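Local coordinates for protein cytokinin riboside 5'-monophosphate phosphoribohydrolase (Corynebacterium glutamicum, PDB 5ZBL) that is a Rossmann-like alpha/beta protein of the possible lysine decarboxylase family (SLOG clan), built on a parallel sheet and present as two subunits in its assembly, at residues A[10-15]-A[42-47]; A[33-38]-A[178-182]; A[69-75]-A[87-93]; A[99-103]-A[121-125]; A[107-113]-A[137-142]. All coordinates share one frame; numbering follows the deposited sequence.

Interaction 1 (A[10-15]-A[42-47]); sequences LQRVTV and GIDLVY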
# COMPACT_ATOMS: atom_id res chain seq x y z
N LEU A 10 6.93 8.09 22.87
CA LEU A 10 5.78 8.31 22.04
C LEU A 10 5.21 9.71 22.30
O LEU A 10 4.29 9.88 23.09
CB LEU A 10 4.74 7.22 22.33
CG LEU A 10 3.61 7.18 21.30
CD1 LEU A 10 4.12 6.56 20.01
CD2 LEU A 10 2.42 6.43 21.82
N GLN A 11 5.73 10.70 21.59
CA GLN A 11 5.26 12.10 21.68
C GLN A 11 4.34 12.47 20.52
O GLN A 11 3.43 13.31 20.68
CB GLN A 11 6.47 13.04 21.79
CG GLN A 11 7.44 12.54 22.87
CD GLN A 11 8.35 13.61 23.41
OE1 GLN A 11 8.94 14.37 22.67
NE2 GLN A 11 8.49 13.64 24.73
N ARG A 12 4.55 11.85 19.36
CA ARG A 12 3.67 12.06 18.23
C ARG A 12 3.26 10.75 17.65
O ARG A 12 4.05 9.81 17.58
CB ARG A 12 4.37 12.89 17.18
CG ARG A 12 4.41 14.37 17.52
CD ARG A 12 5.73 14.99 17.10
NE ARG A 12 6.82 14.34 17.85
CZ ARG A 12 8.08 14.20 17.44
NH1 ARG A 12 8.47 14.67 16.25
NH2 ARG A 12 8.96 13.59 18.24
N VAL A 13 2.02 10.71 17.19
CA VAL A 13 1.58 9.61 16.35
C VAL A 13 1.18 10.09 14.98
O VAL A 13 0.42 11.09 14.83
CB VAL A 13 0.40 8.80 16.92
CG1 VAL A 13 0.85 8.03 18.16
CG2 VAL A 13 -0.84 9.69 17.13
N THR A 14 1.64 9.34 13.98
CA THR A 14 1.31 9.61 12.59
C THR A 14 0.08 8.81 12.31
O THR A 14 0.07 7.61 12.56
CB THR A 14 2.46 9.23 11.65
OG1 THR A 14 3.57 10.08 11.91
CG2 THR A 14 2.10 9.41 10.19
N VAL A 15 -0.96 9.46 11.85
CA VAL A 15 -2.23 8.78 11.65
C VAL A 15 -2.63 8.67 10.20
O VAL A 15 -2.62 9.66 9.48
CB VAL A 15 -3.35 9.41 12.47
CG1 VAL A 15 -4.66 8.68 12.23
CG2 VAL A 15 -2.99 9.32 13.95
N GLY A 42 -0.66 13.63 26.56
CA GLY A 42 0.39 14.44 25.99
C GLY A 42 0.87 14.08 24.58
O GLY A 42 1.96 14.50 24.17
N ILE A 43 0.05 13.35 23.80
CA ILE A 43 0.46 12.93 22.47
C ILE A 43 -0.18 13.81 21.37
O ILE A 43 -1.39 14.05 21.40
CB ILE A 43 0.11 11.45 22.27
CG1 ILE A 43 0.90 10.57 23.27
CG2 ILE A 43 0.34 11.06 20.81
CD1 ILE A 43 0.41 9.14 23.34
N ASP A 44 0.64 14.24 20.39
CA ASP A 44 0.16 15.02 19.25
C ASP A 44 0.06 14.28 17.91
O ASP A 44 0.58 13.18 17.74
CB ASP A 44 1.04 16.26 19.11
CG ASP A 44 0.88 17.22 20.29
OD1 ASP A 44 -0.29 17.46 20.76
OD2 ASP A 44 1.93 17.71 20.76
N LEU A 45 -0.63 14.92 16.98
CA LEU A 45 -1.01 14.35 15.67
C LEU A 45 -0.06 14.75 14.53
O LEU A 45 0.23 15.92 14.31
CB LEU A 45 -2.44 14.81 15.30
CG LEU A 45 -2.99 14.41 13.92
CD1 LEU A 45 -2.93 12.90 13.75
CD2 LEU A 45 -4.41 14.87 13.71
N VAL A 46 0.40 13.76 13.80
CA VAL A 46 1.00 14.01 12.50
C VAL A 46 0.10 13.28 11.54
O VAL A 46 -0.20 12.09 11.75
CB VAL A 46 2.39 13.44 12.39
CG1 VAL A 46 2.96 13.77 11.02
CG2 VAL A 46 3.29 13.99 13.50
N TYR A 47 -0.33 13.98 10.49
CA TYR A 47 -1.22 13.36 9.48
C TYR A 47 -1.05 14.05 8.14
O TYR A 47 -0.24 14.97 8.00
CB TYR A 47 -2.68 13.33 9.96
CG TYR A 47 -3.46 14.59 9.65
CD1 TYR A 47 -2.96 15.85 9.98
CD2 TYR A 47 -4.70 14.54 9.06
CE1 TYR A 47 -3.65 17.00 9.68
CE2 TYR A 47 -5.41 15.69 8.76
CZ TYR A 47 -4.87 16.91 9.04
OH TYR A 47 -5.57 18.06 8.77
O HOH W 1 4.05 16.01 21.81
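Ile43 reaches across to Leu10, Gln11 and Val13 at the point where 10-15 and 42-47 begin to run side by side. Its CB stands 4.1 Å from Gln11 O, and the chain then forks. With chi1 at -63°, CG1 lies beside the backbone N and meets Leu10 O at 3.5 Å, while Ile43 CG2 turns the other way, to 4.1 Å from Val13 CG1. At the tip, Ile43 CD1 packs against Leu10 CD2 at 3.7 Å. Beyond this apolar start, parallel pairing takes over. Asp44 N bonds to Gln11 O, and Asp44 O receives Val13 N at 2.9 Å. The pattern repeats with Val46 N to Val13 O and Val15 N to Val46 O, the last at 2.7 Å. On the outer end a water bridges Gln11 O and Asp44 OD2; Asp44 OD1 takes the N-H of Glu68. Arg12 leads away from the contact, to a salt bridge with Asp108. The two strands are joined by helix 25-40 in a beta-alpha-beta unit, with strand 110-112 flanking 12-16, strand 69-74 flanking 44-47, and helices 53-64 and 178-186 covering the face of Val13 and Leu45.

Interaction 2 (A[33-38]-A[178-182]); sequences TLAKTA and PHALL
Leu182 and Thr37 make the tightest meeting between these two helices: Leu182 CD1 presses on Thr37 CG2 at 3.4 Å, closer than usual van der Waals contact. The same Leu182 methyl also sits 3.5 Å from Ala38 N and 3.9 Å from Ala38 CB, one leucine branch thus packing on both Thr37 and Ala38. Thr37 offers its methyl there because its hydroxyl is turned back along its own helix, where Thr37 OG1 donates to Thr33 O at 2.7 Å. That bond fixes the rotation of the side chain (chi1 -50°, OG1 beside the backbone N) and leaves CG2 facing Leu182; Thr37 N shares the same acceptor from the opposite face of its carbonyl plane. Leu34 CD1 extends the apolar patch, touching Pro178 CB at 3.9 Å and, less closely, Leu181 and Leu182. Helices 25-40 and 178-186 both lie on one face of the parallel sheet of this Rossmann-like fold, where Leu34 and Leu181 rest on Tyr142 of strand 139-142; the short segments cross at -51°. Toward solvent the fit is looser. Thr33 CG2 only reaches Pro178 CG at 4.1 Å, and Thr33 OG1 is engaged with Gln29 O. The exposed His179 ring lies over Thr37, whose CG2 stands 3.8 Å above the ring plane in a CH-pi contact 15° off the normal; the His179 side chain also touches Arg41.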
# COMPACT_ATOMS: atom_id res chain seq x y z
N THR A 33 -12.74 9.95 20.03
CA THR A 33 -12.33 9.32 21.29
C THR A 33 -10.85 9.02 21.28
O THR A 33 -10.17 9.11 22.31
CB THR A 33 -13.11 8.01 21.58
OG1 THR A 33 -14.46 8.17 21.19
CG2 THR A 33 -13.14 7.73 23.05
N LEU A 34 -10.36 8.64 20.10
CA LEU A 34 -8.93 8.35 19.95
C LEU A 34 -8.07 9.63 20.15
O LEU A 34 -7.10 9.64 20.93
CB LEU A 34 -8.70 7.68 18.59
CG LEU A 34 -7.26 7.33 18.26
CD1 LEU A 34 -6.59 6.44 19.32
CD2 LEU A 34 -7.21 6.70 16.88
N ALA A 35 -8.45 10.70 19.45
CA ALA A 35 -7.83 12.01 19.60
C ALA A 35 -7.75 12.53 21.05
O ALA A 35 -6.72 13.05 21.48
CB ALA A 35 -8.59 13.01 18.75
N LYS A 36 -8.86 12.41 21.78
CA LYS A 36 -8.95 12.86 23.19
C LYS A 36 -8.01 12.09 24.14
O LYS A 36 -7.33 12.69 24.98
CB LYS A 36 -10.43 12.77 23.68
CG LYS A 36 -10.72 13.15 25.14
CD LYS A 36 -10.20 14.54 25.54
CE LYS A 36 -10.98 15.18 26.69
NZ LYS A 36 -11.04 16.66 26.48
N THR A 37 -8.02 10.76 24.00
CA THR A 37 -7.13 9.88 24.74
C THR A 37 -5.69 10.26 24.48
O THR A 37 -4.89 10.37 25.42
CB THR A 37 -7.34 8.43 24.30
OG1 THR A 37 -8.73 8.16 24.34
CG2 THR A 37 -6.61 7.44 25.19
N ALA A 38 -5.36 10.46 23.21
CA ALA A 38 -3.97 10.79 22.87
C ALA A 38 -3.55 12.11 23.48
O ALA A 38 -2.47 12.19 24.08
CB ALA A 38 -3.75 10.78 21.35
N PRO A 178 -9.40 2.67 22.26
CA PRO A 178 -8.32 3.66 22.12
C PRO A 178 -7.33 3.68 23.25
O PRO A 178 -6.14 3.93 23.02
CB PRO A 178 -9.06 5.00 22.03
CG PRO A 178 -10.38 4.72 22.64
CD PRO A 178 -10.72 3.31 22.26
N HIS A 179 -7.83 3.44 24.46
CA HIS A 179 -6.97 3.31 25.64
C HIS A 179 -5.99 2.19 25.47
O HIS A 179 -4.78 2.41 25.64
CB HIS A 179 -7.80 3.15 26.93
CG HIS A 179 -8.41 4.44 27.40
ND1 HIS A 179 -9.66 4.87 27.00
CD2 HIS A 179 -7.92 5.42 28.20
CE1 HIS A 179 -9.93 6.04 27.55
NE2 HIS A 179 -8.88 6.41 28.26
N ALA A 180 -6.52 1.02 25.10
CA ALA A 180 -5.71 -0.16 24.90
C ALA A 180 -4.69 0.00 23.74
O ALA A 180 -3.56 -0.47 23.85
CB ALA A 180 -6.59 -1.36 24.66
N LEU A 181 -5.11 0.71 22.68
CA LEU A 181 -4.28 1.01 21.53
C LEU A 181 -3.09 1.91 21.84
O LEU A 181 -1.96 1.61 21.41
CB LEU A 181 -5.12 1.68 20.44
CG LEU A 181 -4.37 1.85 19.08
CD1 LEU A 181 -5.28 1.64 17.89
CD2 LEU A 181 -3.72 3.21 18.98
N LEU A 182 -3.33 3.03 22.52
CA LEU A 182 -2.25 3.96 22.88
C LEU A 182 -1.37 3.38 23.95
O LEU A 182 -0.14 3.52 23.89
CB LEU A 182 -2.80 5.30 23.35
CG LEU A 182 -3.42 6.11 22.20
CD1 LEU A 182 -4.36 7.19 22.72
CD2 LEU A 182 -2.34 6.72 21.31

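Interaction 3 (A[69-75]-A[87-93]); sequences AFGVITE and LTELEIV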
# COMPACT_ATOMS: atom_id res chain seq x y z
N ALA A 69 -1.79 19.66 15.97
CA ALA A 69 -1.93 18.79 14.83
C ALA A 69 -0.99 19.27 13.72
O ALA A 69 -1.09 20.41 13.26
CB ALA A 69 -3.38 18.78 14.35
N PHE A 70 -0.06 18.40 13.32
CA PHE A 70 0.84 18.68 12.19
C PHE A 70 0.46 17.96 10.91
O PHE A 70 0.34 16.74 10.87
CB PHE A 70 2.27 18.34 12.57
CG PHE A 70 2.72 19.10 13.77
CD1 PHE A 70 3.25 20.39 13.65
CD2 PHE A 70 2.59 18.56 15.04
CE1 PHE A 70 3.66 21.11 14.76
CE2 PHE A 70 3.01 19.28 16.16
CZ PHE A 70 3.54 20.55 16.01
N GLY A 71 0.27 18.73 9.86
CA GLY A 71 -0.09 18.19 8.54
C GLY A 71 1.10 18.24 7.59
O GLY A 71 1.92 19.15 7.68
N VAL A 72 1.16 17.26 6.69
CA VAL A 72 2.16 17.16 5.62
C VAL A 72 1.38 16.84 4.31
O VAL A 72 0.75 15.80 4.18
CB VAL A 72 3.23 16.08 5.92
CG1 VAL A 72 4.38 16.13 4.91
CG2 VAL A 72 3.80 16.29 7.31
N ILE A 73 1.45 17.78 3.37
CA ILE A 73 0.71 17.77 2.14
C ILE A 73 1.65 18.15 1.01
O ILE A 73 2.75 18.62 1.26
CB ILE A 73 -0.47 18.75 2.28
CG1 ILE A 73 -1.54 18.48 1.22
CG2 ILE A 73 -0.01 20.20 2.24
CD1 ILE A 73 -2.88 19.09 1.58
N THR A 74 1.24 17.92 -0.24
CA THR A 74 2.05 18.29 -1.44
C THR A 74 1.47 19.50 -2.10
O THR A 74 0.30 19.81 -1.89
CB THR A 74 2.02 17.20 -2.49
OG1 THR A 74 0.66 17.03 -2.94
CG2 THR A 74 2.52 15.87 -1.93
N GLU A 75 2.28 20.18 -2.93
CA GLU A 75 1.77 21.28 -3.78
C GLU A 75 0.57 20.85 -4.61
O GLU A 75 -0.41 21.58 -4.66
CB GLU A 75 2.85 21.87 -4.72
CG GLU A 75 3.33 23.25 -4.32
CD GLU A 75 2.27 24.31 -4.44
OE1 GLU A 75 2.02 24.80 -5.56
OE2 GLU A 75 1.70 24.68 -3.40
N LEU A 87 -4.48 24.14 11.33
CA LEU A 87 -3.48 23.30 11.99
C LEU A 87 -2.39 24.11 12.67
O LEU A 87 -2.08 25.23 12.25
CB LEU A 87 -2.81 22.35 11.01
CG LEU A 87 -3.73 21.52 10.14
CD1 LEU A 87 -2.91 20.81 9.07
CD2 LEU A 87 -4.58 20.59 11.00
N THR A 88 -1.79 23.51 13.69
CA THR A 88 -0.59 24.07 14.31
C THR A 88 0.47 24.37 13.24
O THR A 88 1.14 25.40 13.28
CB THR A 88 0.01 23.06 15.33
OG1 THR A 88 -1.05 22.46 16.11
CG2 THR A 88 1.10 23.70 16.21
N GLU A 89 0.61 23.45 12.29
CA GLU A 89 1.46 23.66 11.13
C GLU A 89 0.98 22.79 9.95
O GLU A 89 0.56 21.66 10.14
CB GLU A 89 2.88 23.26 11.49
CG GLU A 89 3.98 23.92 10.69
CD GLU A 89 5.34 23.61 11.31
OE1 GLU A 89 5.62 24.09 12.45
OE2 GLU A 89 6.12 22.85 10.69
N LEU A 90 1.11 23.32 8.74
CA LEU A 90 0.89 22.59 7.54
C LEU A 90 2.18 22.68 6.73
O LEU A 90 2.53 23.73 6.26
CB LEU A 90 -0.33 23.14 6.78
CG LEU A 90 -0.64 22.52 5.39
CD1 LEU A 90 -0.66 20.99 5.49
CD2 LEU A 90 -1.96 23.04 4.82
N GLU A 91 2.88 21.55 6.59
CA GLU A 91 4.08 21.48 5.75
C GLU A 91 3.71 21.07 4.31
O GLU A 91 3.14 20.00 4.11
CB GLU A 91 5.07 20.47 6.31
CG GLU A 91 5.36 20.71 7.77
CD GLU A 91 6.60 19.99 8.30
OE1 GLU A 91 7.34 19.37 7.51
OE2 GLU A 91 6.85 20.06 9.52
N ILE A 92 4.03 21.94 3.35
CA ILE A 92 3.93 21.69 1.90
C ILE A 92 5.27 21.23 1.33
O ILE A 92 6.28 21.97 1.40
CB ILE A 92 3.45 22.93 1.14
CG1 ILE A 92 2.17 23.47 1.79
CG2 ILE A 92 3.12 22.60 -0.32
CD1 ILE A 92 1.73 24.78 1.19
N VAL A 93 5.29 20.03 0.76
CA VAL A 93 6.55 19.44 0.22
C VAL A 93 6.36 19.18 -1.27
O VAL A 93 5.23 19.24 -1.74
CB VAL A 93 7.04 18.21 1.02
CG1 VAL A 93 7.29 18.64 2.46
CG2 VAL A 93 6.03 17.06 0.99
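The Phe70 ring is met by Thr88 over one face, with Thr88 CB 4.2 Å above its plane and displaced toward the rim, and by Glu89 at the edge, where Glu89 CB approaches CD1 of Phe70 to 3.6 Å. The Glu89 carboxylate stands nearly perpendicular to the ring, at 85°. In Thr88, chi1 of -43° puts OG1 beside its own N and CG2 toward Phe70; Thr88 OG1 accepts Ala69 N at 2.9 Å, a bent bond of 145°. From Phe70 and Glu89 onward the strands are parallel, with Gly71 N bonded to Glu89 O, Glu91 N to Gly71 O at 2.8 Å, Ile73 N to Glu91 O, Val93 N to Ile73 O and, weakly, Glu75 N to Val93 O. On the face of Ile73, Leu90 and Ile92, Gly71 has no side chain, and Leu87 CD1 comes to 3.9 Å from Gly71 CA; Ile73 CG2 and Leu90 CD1 are unusually close at 3.4 Å. On the other face Glu91 is salt-bridged to Arg102. This pair lies at one edge of the sheet, with 89-93 outermost within the chain, linked through helix 75-79, whose N-cap is Thr74. Strand 44-47 borders 69-74, helix 96-106 covers Val72 and Val93, and Met78 packs against Ile73, Leu90 and Ile92.

Interaction 4 (A[99-103]-A[121-125]); sequences RKRRM and EELFE. With GOL (glycerol), chain F.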
# COMPACT_ATOMS: atom_id res chain seq x y z
N ARG A 99 6.34 13.63 0.99
CA ARG A 99 5.28 13.67 1.99
C ARG A 99 5.34 12.47 2.98
O ARG A 99 5.34 12.64 4.20
CB ARG A 99 3.96 13.77 1.32
CG ARG A 99 2.83 14.08 2.25
CD ARG A 99 1.62 13.50 1.64
NE ARG A 99 0.40 13.99 2.19
CZ ARG A 99 -0.78 13.47 1.86
NH1 ARG A 99 -0.84 12.42 1.01
NH2 ARG A 99 -1.89 13.99 2.39
N LYS A 100 5.46 11.26 2.44
CA LYS A 100 5.44 10.03 3.24
C LYS A 100 6.69 9.87 4.07
O LYS A 100 6.62 9.47 5.24
CB LYS A 100 5.35 8.80 2.38
CG LYS A 100 4.16 8.72 1.47
CD LYS A 100 4.20 7.35 0.83
CE LYS A 100 3.55 7.29 -0.52
NZ LYS A 100 3.70 5.88 -1.00
N ARG A 101 7.84 10.19 3.48
CA ARG A 101 9.05 10.23 4.30
C ARG A 101 8.90 11.18 5.52
O ARG A 101 9.27 10.82 6.64
CB ARG A 101 10.23 10.60 3.44
CG ARG A 101 11.58 10.44 4.12
CD ARG A 101 12.65 11.26 3.40
NE ARG A 101 13.13 10.62 2.18
CZ ARG A 101 14.02 9.63 2.13
NH1 ARG A 101 14.54 9.12 3.24
NH2 ARG A 101 14.38 9.13 0.96
N ARG A 102 8.34 12.38 5.32
CA ARG A 102 8.22 13.35 6.39
C ARG A 102 7.24 12.96 7.50
O ARG A 102 7.53 13.18 8.71
CB ARG A 102 7.86 14.75 5.87
CG ARG A 102 9.05 15.66 5.68
CD ARG A 102 9.82 15.93 6.99
NE ARG A 102 9.40 17.15 7.64
CZ ARG A 102 10.01 17.67 8.70
NH1 ARG A 102 9.56 18.81 9.22
NH2 ARG A 102 11.07 17.07 9.26
N MET A 103 6.11 12.41 7.09
CA MET A 103 5.15 11.82 8.02
C MET A 103 5.80 10.74 8.88
O MET A 103 5.60 10.71 10.09
CB MET A 103 3.95 11.28 7.25
CG MET A 103 3.14 12.39 6.62
SD MET A 103 1.46 11.92 6.21
CE MET A 103 1.77 10.88 4.80
N GLU A 121 -2.38 1.72 1.43
CA GLU A 121 -1.06 1.96 0.87
C GLU A 121 -0.05 2.50 1.91
O GLU A 121 1.10 2.04 1.97
CB GLU A 121 -1.16 2.92 -0.28
CG GLU A 121 0.06 3.02 -1.15
CD GLU A 121 1.13 3.93 -0.58
OE1 GLU A 121 0.77 4.97 0.01
OE2 GLU A 121 2.36 3.61 -0.72
N GLU A 122 -0.45 3.50 2.69
CA GLU A 122 0.47 4.06 3.68
C GLU A 122 0.87 2.97 4.68
O GLU A 122 2.01 2.92 5.08
CB GLU A 122 -0.09 5.30 4.38
CG GLU A 122 0.15 6.62 3.63
CD GLU A 122 -0.98 7.65 3.75
OE1 GLU A 122 -2.17 7.26 3.92
OE2 GLU A 122 -0.70 8.89 3.64
N LEU A 123 -0.07 2.10 5.03
CA LEU A 123 0.17 1.12 6.05
C LEU A 123 1.18 0.07 5.57
O LEU A 123 2.10 -0.32 6.28
CB LEU A 123 -1.16 0.48 6.47
CG LEU A 123 -1.02 -0.69 7.45
CD1 LEU A 123 -0.53 -0.16 8.75
CD2 LEU A 123 -2.33 -1.43 7.61
N PHE A 124 1.00 -0.38 4.34
CA PHE A 124 1.89 -1.35 3.74
C PHE A 124 3.26 -0.78 3.42
O PHE A 124 4.27 -1.51 3.42
CB PHE A 124 1.20 -1.99 2.53
CG PHE A 124 0.27 -3.09 2.90
CD1 PHE A 124 0.77 -4.28 3.41
CD2 PHE A 124 -1.09 -2.96 2.76
CE1 PHE A 124 -0.06 -5.31 3.77
CE2 PHE A 124 -1.94 -3.99 3.14
CZ PHE A 124 -1.42 -5.16 3.65
N GLU A 125 3.28 0.51 3.12
CA GLU A 125 4.51 1.27 3.00
C GLU A 125 5.34 1.23 4.30
O GLU A 125 6.53 0.83 4.26
CB GLU A 125 4.18 2.69 2.55
CG GLU A 125 5.32 3.68 2.37
CD GLU A 125 6.13 3.44 1.15
OE1 GLU A 125 6.07 4.25 0.20
OE2 GLU A 125 6.83 2.43 1.16
C1 GOL F . 6.00 7.58 -4.14
O1 GOL F . 4.58 7.63 -4.18
C2 GOL F . 6.53 6.79 -2.94
O2 GOL F . 5.71 5.65 -2.71
C3 GOL F . 7.92 6.23 -3.15
O3 GOL F . 8.43 5.68 -1.93
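Two glutamates bend in opposite senses to reach Lys100: Glu121 kinks at chi2 (-82°) and Glu125 at chi2 (75°), each after a first torsion that sets CG trans to the backbone N. The lysine crosses both acidic chains at about a right angle, and its extended chain carries the ammonium to both carboxylates. Lys100 NZ lies 2.7 Å from Glu121 OE2, on the syn side of that carboxylate but 32° out of its plane, and 3.1 Å from Glu125 OE1, which is met on the anti side and likewise out of the plane. A glycerol, probably from the crystallisation liquor, adds its O2 at 2.6 Å from Lys100 NZ. The cluster continues across the subunit boundary: Lys100 NZ also forms a salt bridge to Glu125 OE2 of the second subunit, and the Glu121 OE2 atoms of the two chains come close, a repulsion the lysines probably offset. On the other flank, Met103 CE touches Glu122 OE2 at 3.4 Å. Arg99 NH1 is near the same oxygen at 4.4 Å, but the oxygen lies well off the guanidinium plane, and Arg99 instead bonds Gly48 O and Val72 O. The arrangement is a salt-bridge network at the dimer interface, flanked by Glu122, which ends the family's PGGxGTxxE motif; a phosphate, probably from the crystallisation liquor but perhaps marking a pocket, lies about 6 Å from its side chain.

Interaction 5 (A[107-113]-A[137-142]); sequences GDGFIAM and KPVALY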
# COMPACT_ATOMS: atom_id res chain seq x y z
N GLY A 107 6.71 11.31 13.20
CA GLY A 107 5.95 10.51 14.16
C GLY A 107 6.82 9.52 14.89
O GLY A 107 7.86 9.08 14.38
N ASP A 108 6.40 9.19 16.10
CA ASP A 108 7.12 8.21 16.91
C ASP A 108 6.48 6.87 16.78
O ASP A 108 7.00 5.89 17.28
CB ASP A 108 7.18 8.67 18.37
CG ASP A 108 8.02 9.97 18.54
OD1 ASP A 108 9.27 9.94 18.26
OD2 ASP A 108 7.42 11.02 18.90
N GLY A 109 5.35 6.83 16.06
CA GLY A 109 4.55 5.63 15.88
C GLY A 109 3.44 5.92 14.87
O GLY A 109 3.21 7.08 14.53
N PHE A 110 2.77 4.85 14.43
CA PHE A 110 1.81 4.87 13.33
C PHE A 110 0.51 4.23 13.78
O PHE A 110 0.53 3.17 14.42
CB PHE A 110 2.37 4.09 12.16
CG PHE A 110 3.64 4.66 11.59
CD1 PHE A 110 3.60 5.81 10.81
CD2 PHE A 110 4.86 4.06 11.83
CE1 PHE A 110 4.77 6.35 10.30
CE2 PHE A 110 6.04 4.59 11.31
CZ PHE A 110 5.99 5.74 10.57
N ILE A 111 -0.61 4.87 13.45
CA ILE A 111 -1.94 4.32 13.63
C ILE A 111 -2.67 4.38 12.27
O ILE A 111 -2.67 5.40 11.59
CB ILE A 111 -2.74 5.12 14.63
CG1 ILE A 111 -2.06 5.10 16.01
CG2 ILE A 111 -4.15 4.56 14.84
CD1 ILE A 111 -2.71 6.09 16.98
N ALA A 112 -3.27 3.25 11.90
CA ALA A 112 -4.10 3.21 10.72
C ALA A 112 -5.54 3.02 11.23
O ALA A 112 -5.84 2.05 11.95
CB ALA A 112 -3.65 2.10 9.77
N MET A 113 -6.36 4.02 10.91
CA MET A 113 -7.77 4.01 11.20
C MET A 113 -8.48 3.57 9.92
O MET A 113 -7.87 3.52 8.86
CB MET A 113 -8.23 5.41 11.59
CG MET A 113 -7.46 6.07 12.75
SD MET A 113 -8.40 7.36 13.62
CE MET A 113 -9.06 8.33 12.28
N LYS A 137 9.34 1.40 14.79
CA LYS A 137 8.35 2.17 15.49
C LYS A 137 7.08 1.34 15.52
O LYS A 137 6.79 0.66 14.56
CB LYS A 137 8.10 3.49 14.77
CG LYS A 137 9.29 4.46 14.76
CD LYS A 137 9.03 5.67 13.85
CE LYS A 137 10.12 6.73 14.00
NZ LYS A 137 9.90 7.86 13.06
N PRO A 138 6.31 1.40 16.60
CA PRO A 138 5.07 0.60 16.66
C PRO A 138 4.07 0.99 15.58
O PRO A 138 3.93 2.17 15.28
CB PRO A 138 4.50 0.91 18.03
CG PRO A 138 5.14 2.19 18.44
CD PRO A 138 6.48 2.27 17.78
N VAL A 139 3.43 -0.01 14.99
CA VAL A 139 2.34 0.19 14.01
C VAL A 139 1.09 -0.42 14.63
O VAL A 139 1.12 -1.56 15.11
CB VAL A 139 2.64 -0.47 12.69
CG1 VAL A 139 1.52 -0.23 11.67
CG2 VAL A 139 3.97 0.06 12.17
N ALA A 140 0.02 0.37 14.69
CA ALA A 140 -1.21 -0.07 15.34
C ALA A 140 -2.39 0.06 14.39
O ALA A 140 -2.53 1.05 13.68
CB ALA A 140 -1.45 0.75 16.58
N LEU A 141 -3.25 -0.96 14.41
CA LEU A 141 -4.49 -0.95 13.65
C LEU A 141 -5.63 -0.66 14.62
O LEU A 141 -5.89 -1.42 15.53
CB LEU A 141 -4.69 -2.29 12.95
CG LEU A 141 -3.56 -2.82 12.09
CD1 LEU A 141 -4.03 -4.13 11.45
CD2 LEU A 141 -3.16 -1.80 11.04
N TYR A 142 -6.28 0.48 14.42
CA TYR A 142 -7.40 0.89 15.25
C TYR A 142 -8.63 0.19 14.68
O TYR A 142 -9.21 0.63 13.66
CB TYR A 142 -7.52 2.43 15.25
CG TYR A 142 -8.54 3.08 16.18
CD1 TYR A 142 -8.85 2.55 17.43
CD2 TYR A 142 -9.18 4.26 15.80
CE1 TYR A 142 -9.74 3.17 18.26
CE2 TYR A 142 -10.08 4.90 16.63
CZ TYR A 142 -10.37 4.34 17.86
OH TYR A 142 -11.29 4.96 18.73
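Phe110 meets Val139 and Lys137 obliquely through its CD2 and CE2 atoms: Phe110 CE2 is 4.1 Å from Lys137 CD, and Phe110 CD2 is 4.1 Å from Val139 CG2. Lys137 continues past the ring as a fully extended chain, and its NZ donates to Gly107 O at 2.7 Å, meeting the carbonyl almost head-on with a C=O...N angle of 171°. A second bond, to Ala104 O, means that the ammonium ties together two carbonyls at the end of helix 96-106. Between these segments the backbones pair in parallel, through Phe110 N to Pro138 O, Ala140 N to Phe110 O, Ala112 N to Ala140 O at 2.9 Å, and Tyr142 N to Ala112 O. At the far end Tyr142, its CG trans to the backbone N (chi1 -174°), lies side by side with Met113 and points the same way, giving a Met-aromatic contact: Met113 SD is 3.9 Å from Tyr142 CD2 and approaches the ring edge, 75° off the normal. Tyr142 CB also rests on Ile111 CG2 at 4.0 Å, while the hydroxyl is bound to Ala30 O. Strand 110-112 lies between 12-16 and 139-142, and 139-142 is followed by the edge strand 173-175. Helix 117-130, which joins the pair, covers Phe110, Val139 and Leu141 on one face; helix 178-186 packs on Ile111, Ala140 and Tyr142 on the other, and helix 25-40 reaches Met113 and Tyr142.

In the fold
Interactions 1, 3 and 5 are parallel strand pairs of one sheet, so backbone bonds dominate each, yet their settings differ. Interaction 5 lies deepest, its centre about 5 Å from the centre of the chain, and is mostly apolar; interaction 1 adjoins it through Thr14, which pairs with Gly109 and Ile111, and is more polar at its outer end. Interaction 3, at the sheet margin, carries exposed acidic groups. The helix contacts lie on opposite sides of the chain centre: interaction 2 is buried and apolar, reaching interaction 5 through Leu34 and Tyr142, whereas interaction 4 is ionic and shared with the second subunit. Interaction 4 also grips interaction 3, through Arg99 and Arg102.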